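Side-chain contacts in glucokinase (Streptomyces griseus, PDB 3VGL), which probably catalyses the ATP-dependent phosphorylation of D-glucose to D-glucose 6-phosphate, as a zinc-containing kinase of the ROK family: residues 109-114 against 306-311; 16-21 against 53-58. All coordinates share one frame; numbering follows the deposited sequence.

Contact 1 of 2, residues 109-114 against 306-311; sequences AAWGEY and AADLAR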
loop_
_atom_site.group_PDB
_atom_site.type_symbol
_atom_site.label_atom_id
_atom_site.label_comp_id
_atom_site.label_asym_id
_atom_site.label_seq_id
_atom_site.Cartn_x
_atom_site.Cartn_y
_atom_site.Cartn_z
ATOM N N ALA A 109 -28.690 8.461 -10.468
ATOM C CA ALA A 109 -28.974 8.554 -9.029
ATOM C C ALA A 109 -28.674 9.963 -8.486
ATOM O O ALA A 109 -29.462 10.506 -7.707
ATOM C CB ALA A 109 -28.174 7.492 -8.248
ATOM N N ALA A 110 -27.528 10.534 -8.878
ATOM C CA ALA A 110 -27.169 11.896 -8.472
ATOM C C ALA A 110 -28.259 12.887 -8.885
ATOM O O ALA A 110 -28.712 13.724 -8.078
ATOM C CB ALA A 110 -25.831 12.299 -9.078
ATOM N N TRP A 111 -28.670 12.783 -10.144
ATOM C CA TRP A 111 -29.724 13.641 -10.665
ATOM C C TRP A 111 -31.041 13.453 -9.882
ATOM O O TRP A 111 -31.695 14.447 -9.505
ATOM C CB TRP A 111 -29.898 13.410 -12.172
ATOM C CG TRP A 111 -30.904 14.346 -12.766
ATOM C CD1 TRP A 111 -32.173 14.039 -13.170
ATOM C CD2 TRP A 111 -30.734 15.754 -12.986
ATOM N NE1 TRP A 111 -32.807 15.180 -13.635
ATOM C CE2 TRP A 111 -31.947 16.241 -13.536
ATOM C CE3 TRP A 111 -29.676 16.654 -12.767
ATOM C CZ2 TRP A 111 -32.126 17.593 -13.881
ATOM C CZ3 TRP A 111 -29.854 17.993 -13.106
ATOM C CH2 TRP A 111 -31.074 18.444 -13.666
ATOM N N GLY A 112 -31.432 12.201 -9.626
ATOM C CA GLY A 112 -32.673 11.922 -8.863
ATOM C C GLY A 112 -32.628 12.559 -7.486
ATOM O O GLY A 112 -33.593 13.163 -7.040
ATOM N N GLU A 113 -31.491 12.436 -6.806
ATOM C CA GLU A 113 -31.346 13.018 -5.466
ATOM C C GLU A 113 -31.281 14.535 -5.500
ATOM O O GLU A 113 -31.783 15.212 -4.591
ATOM C CB GLU A 113 -30.119 12.433 -4.762
ATOM C CG GLU A 113 -30.337 10.969 -4.337
ATOM C CD GLU A 113 -31.417 10.836 -3.265
ATOM O OE1 GLU A 113 -31.426 11.648 -2.307
ATOM O OE2 GLU A 113 -32.231 9.894 -3.353
ATOM N N TYR A 114 -30.671 15.076 -6.550
ATOM C CA TYR A 114 -30.577 16.528 -6.708
ATOM C C TYR A 114 -31.980 17.133 -6.903
ATOM O O TYR A 114 -32.349 18.140 -6.277
ATOM C CB TYR A 114 -29.650 16.875 -7.874
ATOM C CG TYR A 114 -29.711 18.334 -8.228
ATOM C CD1 TYR A 114 -29.193 19.304 -7.368
ATOM C CD2 TYR A 114 -30.329 18.745 -9.399
ATOM C CE1 TYR A 114 -29.280 20.656 -7.685
ATOM C CE2 TYR A 114 -30.425 20.086 -9.721
ATOM C CZ TYR A 114 -29.895 21.032 -8.865
ATOM O OH TYR A 114 -30.001 22.359 -9.200
ATOM N N ALA A 306 -33.140 8.502 -13.832
ATOM C CA ALA A 306 -33.147 8.104 -15.236
ATOM C C ALA A 306 -34.468 8.456 -15.928
ATOM O O ALA A 306 -34.458 8.958 -17.051
ATOM C CB ALA A 306 -32.845 6.612 -15.381
ATOM N N ALA A 307 -35.575 8.218 -15.230
ATOM C CA ALA A 307 -36.915 8.621 -15.710
ATOM C C ALA A 307 -36.941 10.121 -15.968
ATOM O O ALA A 307 -37.434 10.574 -17.007
ATOM C CB ALA A 307 -37.987 8.241 -14.702
ATOM N N ASP A 308 -36.406 10.902 -15.029
ATOM C CA ASP A 308 -36.469 12.341 -15.179
ATOM C C ASP A 308 -35.543 12.822 -16.286
ATOM O O ASP A 308 -35.878 13.754 -16.998
ATOM C CB ASP A 308 -36.199 13.072 -13.867
ATOM C CG ASP A 308 -36.569 14.538 -13.938
ATOM O OD1 ASP A 308 -37.786 14.874 -13.978
ATOM O OD2 ASP A 308 -35.653 15.371 -13.983
ATOM N N LEU A 309 -34.374 12.181 -16.438
ATOM C CA LEU A 309 -33.466 12.543 -17.525
ATOM C C LEU A 309 -34.071 12.220 -18.907
ATOM O O LEU A 309 -33.762 12.890 -19.892
ATOM C CB LEU A 309 -32.072 11.901 -17.330
ATOM C CG LEU A 309 -31.233 12.508 -16.192
ATOM C CD1 LEU A 309 -30.080 11.589 -15.819
ATOM C CD2 LEU A 309 -30.689 13.902 -16.535
ATOM N N ALA A 310 -34.945 11.219 -18.969
ATOM C CA ALA A 310 -35.657 10.903 -20.210
ATOM C C ALA A 310 -36.642 12.018 -20.551
ATOM O O ALA A 310 -36.803 12.368 -21.716
ATOM C CB ALA A 310 -36.380 9.563 -20.099
ATOM N N ARG A 311 -37.282 12.570 -19.518
ATOM C CA ARG A 311 -38.314 13.609 -19.672
ATOM C C ARG A 311 -37.713 14.923 -20.160
ATOM O O ARG A 311 -38.372 15.684 -20.862
ATOM C CB ARG A 311 -39.042 13.810 -18.342
ATOM C CG ARG A 311 -40.261 14.717 -18.363
ATOM C CD ARG A 311 -41.244 14.267 -17.280
ATOM N NE ARG A 311 -40.520 13.941 -16.055
ATOM C CZ ARG A 311 -40.842 12.966 -15.206
ATOM N NH1 ARG A 311 -41.914 12.195 -15.430
ATOM N NH2 ARG A 311 -40.069 12.763 -14.134
#

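Contact 2 of 2, residues 16-21 against 53-58; sequences AGVVDE and EGHDVE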
loop_
_atom_site.group_PDB
_atom_site.type_symbol
_atom_site.label_atom_id
_atom_site.label_comp_id
_atom_site.label_asym_id
_atom_site.label_seq_id
_atom_site.Cartn_x
_atom_site.Cartn_y
_atom_site.Cartn_z
ATOM N N ALA A 16 -37.378 -1.156 -12.589
ATOM C CA ALA A 16 -38.019 -0.157 -13.415
ATOM C C ALA A 16 -39.264 0.368 -12.729
ATOM O O ALA A 16 -39.848 -0.293 -11.858
ATOM C CB ALA A 16 -38.362 -0.719 -14.788
ATOM N N GLY A 17 -39.641 1.576 -13.106
ATOM C CA GLY A 17 -40.886 2.141 -12.615
ATOM C C GLY A 17 -41.334 3.327 -13.410
ATOM O O GLY A 17 -40.533 4.009 -14.043
ATOM N N VAL A 18 -42.648 3.564 -13.383
ATOM C CA VAL A 18 -43.213 4.767 -13.939
ATOM C C VAL A 18 -43.017 5.881 -12.922
ATOM O O VAL A 18 -43.224 5.679 -11.725
ATOM C CB VAL A 18 -44.730 4.563 -14.265
ATOM C CG1 VAL A 18 -45.424 5.880 -14.519
ATOM C CG2 VAL A 18 -44.858 3.611 -15.479
ATOM N N VAL A 19 -42.559 7.026 -13.401
ATOM C CA VAL A 19 -42.231 8.146 -12.529
ATOM C C VAL A 19 -42.900 9.387 -13.072
ATOM O O VAL A 19 -42.831 9.668 -14.284
ATOM C CB VAL A 19 -40.691 8.372 -12.453
ATOM C CG1 VAL A 19 -40.367 9.542 -11.531
ATOM C CG2 VAL A 19 -39.958 7.096 -12.004
ATOM N N ASP A 20 -43.575 10.117 -12.179
ATOM C CA ASP A 20 -44.245 11.342 -12.583
ATOM C C ASP A 20 -43.306 12.529 -12.517
ATOM O O ASP A 20 -42.118 12.367 -12.209
ATOM C CB ASP A 20 -45.584 11.571 -11.835
ATOM C CG ASP A 20 -45.420 12.062 -10.391
ATOM O OD1 ASP A 20 -44.310 12.341 -9.911
ATOM O OD2 ASP A 20 -46.441 12.191 -9.704
ATOM N N GLU A 21 -43.846 13.712 -12.804
ATOM C CA GLU A 21 -43.057 14.957 -12.922
ATOM C C GLU A 21 -42.458 15.426 -11.600
ATOM O O GLU A 21 -41.491 16.177 -11.594
ATOM C CB GLU A 21 -43.934 16.070 -13.498
ATOM C CG GLU A 21 -44.662 15.720 -14.802
ATOM C CD GLU A 21 -43.993 16.322 -16.031
ATOM O OE1 GLU A 21 -42.780 16.610 -15.968
ATOM O OE2 GLU A 21 -44.690 16.514 -17.058
ATOM N N GLU A 53 -47.611 -1.262 -17.056
ATOM C CA GLU A 53 -49.013 -1.738 -16.903
ATOM C C GLU A 53 -49.897 -0.675 -16.290
ATOM O O GLU A 53 -49.633 -0.225 -15.181
ATOM C CB GLU A 53 -49.075 -3.022 -16.049
ATOM C CG GLU A 53 -50.474 -3.631 -15.861
ATOM C CD GLU A 53 -50.475 -4.956 -15.075
ATOM O OE1 GLU A 53 -49.380 -5.396 -14.637
ATOM O OE2 GLU A 53 -51.572 -5.548 -14.892
ATOM N N GLY A 54 -50.957 -0.293 -17.010
ATOM C CA GLY A 54 -51.908 0.706 -16.534
ATOM C C GLY A 54 -51.586 2.158 -16.805
ATOM O O GLY A 54 -52.399 3.037 -16.497
ATOM N N HIS A 55 -50.419 2.431 -17.383
ATOM C CA HIS A 55 -49.958 3.817 -17.462
ATOM C C HIS A 55 -49.648 4.243 -18.881
ATOM O O HIS A 55 -49.109 3.473 -19.664
ATOM C CB HIS A 55 -48.708 4.023 -16.586
ATOM C CG HIS A 55 -48.926 3.702 -15.138
ATOM N ND1 HIS A 55 -49.504 4.588 -14.251
ATOM C CD2 HIS A 55 -48.661 2.579 -14.429
ATOM C CE1 HIS A 55 -49.568 4.034 -13.055
ATOM N NE2 HIS A 55 -49.073 2.811 -13.136
ATOM N N ASP A 56 -49.962 5.499 -19.185
ATOM C CA ASP A 56 -49.579 6.099 -20.458
ATOM C C ASP A 56 -48.149 6.658 -20.333
ATOM O O ASP A 56 -47.922 7.643 -19.631
ATOM C CB ASP A 56 -50.557 7.222 -20.831
ATOM C CG ASP A 56 -51.984 6.729 -21.035
ATOM O OD1 ASP A 56 -52.185 5.623 -21.593
ATOM O OD2 ASP A 56 -52.913 7.468 -20.650
ATOM N N VAL A 57 -47.210 6.009 -21.017
ATOM C CA VAL A 57 -45.768 6.297 -20.888
ATOM C C VAL A 57 -45.184 6.924 -22.161
ATOM O O VAL A 57 -45.382 6.405 -23.263
ATOM C CB VAL A 57 -44.990 5.003 -20.524
ATOM C CG1 VAL A 57 -43.478 5.221 -20.580
ATOM C CG2 VAL A 57 -45.415 4.492 -19.152
ATOM N N GLU A 58 -44.422 8.005 -21.979
ATOM C CA GLU A 58 -43.930 8.862 -23.062
ATOM C C GLU A 58 -42.485 8.576 -23.502
ATOM O O GLU A 58 -42.113 8.806 -24.660
ATOM C CB GLU A 58 -44.013 10.308 -22.593
ATOM C CG GLU A 58 -44.076 11.345 -23.686
ATOM C CD GLU A 58 -45.044 12.468 -23.340
ATOM O OE1 GLU A 58 -44.879 13.091 -22.269
ATOM O OE2 GLU A 58 -45.971 12.727 -24.136
#

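Contact 1 of 2, residues 109-114 against 306-311
Trp111 and the neighbouring pair Asp308 and Leu309 make a helix-to-helix contact in the actin-like ATPase fold of this ROK kinase, joining helix 105-116, which follows strand 100-104, to the late helix 301-311. The backbones stay well apart, with the CA atoms of Trp111 and Leu309 7.9 Å from each other, and side chains fill the interval. CG of Trp111 stands anti to its own backbone nitrogen (chi1 -176°), which carries the indole across to the other helix. There Leu309 lies over one face: its CD2 sits 3.7 Å from the centroid of the five-membered ring of Trp111, only 9° off the normal, a CH-pi contact. Leu309 CG adds the nearest apolar approach, 3.5 Å from Trp111 CD1. At the indole edge, Trp111 NE1 donates to Asp308 OD2 over 2.9 Å with an N-H...O angle of 159°. Carboxylate and ring are nearly coplanar. An alanine in place of Trp111 would remove both the donor and the ring, and is likely to leave a gap beside Leu309 and rob Asp308 OD2 of one partner. The same oxygen also takes a salt bridge from Arg115, near the C-terminal end of helix 105-116. The other oxygen, OD1, is taken by Arg311 one turn along the same helix as Asp308; with Arg115 on OD2 and Arg311 on OD1, Asp308 is probably kept ionised. Arg311 NH2 reaches Asp308 OD1 at 3.1 Å, the acceptor lying in the guanidinium plane and offering the lone pair turned away from OD2.

Contact 2 of 2, residues 16-21 against 53-58
Val18, near the end of strand 13-19, packs against Val57 and His55 where the chain leaves helix 37-52 and enters strand 57-64. In the mixed sheet of this domain strand 3-9 runs between the two, so the contact bridges over a central strand through side chains, with no hydrogen bond between the segments. The closer half is Val18 against Val57: their CG2 methyls meet at 3.8 Å, while the CA atoms of Val18 and Val57 stay 7.6 Å apart. In both valines CG2 is anti to the carbonyl carbon, which sets these methyls facing each other. Ile5 of strand 3-9 touches both side chains, and Leu3 also packs on Val18. Toward the outside the fit slackens. Val18 CG2 lies 4.0 Å from His55 CB, and Val18 CG1 stands over one face of the imidazole, off-centre, 4.2 Å from His55 CG. Leu26 touches both Val18 and His55, whereas Gly54 and Asp56 flanking the histidine are exposed. Contact across the pair is thus purely van der Waals: Val18 is buried and Val57 only partly so, their methyls meet through apolar contact alone, and His55 meets Val18 through carbon atoms, its ring nitrogens playing no part.

Contacts 1 and 2 lie about 14 Å apart, centre to centre, and meet through helix 301-311 and the end of strand 13-19. Arg311 of contact 1 is the polar connection: its NH1 is 2.9 Å from Val19 O, a probable hydrogen bond, and its NE forms a long, weak ion pair with Glu21 OE1 at 3.5 Å. Beside it, Ala307 CB packs 3.5 Å from Val19 CB. Neither contact belongs to a ligand site. The Leu309 side chain lies about 12 Å from the bound glucose and about 10 Å from the sodium ion, too far to touch either. Helix 105-116, however, begins at Asp105, which lines the glucose pocket.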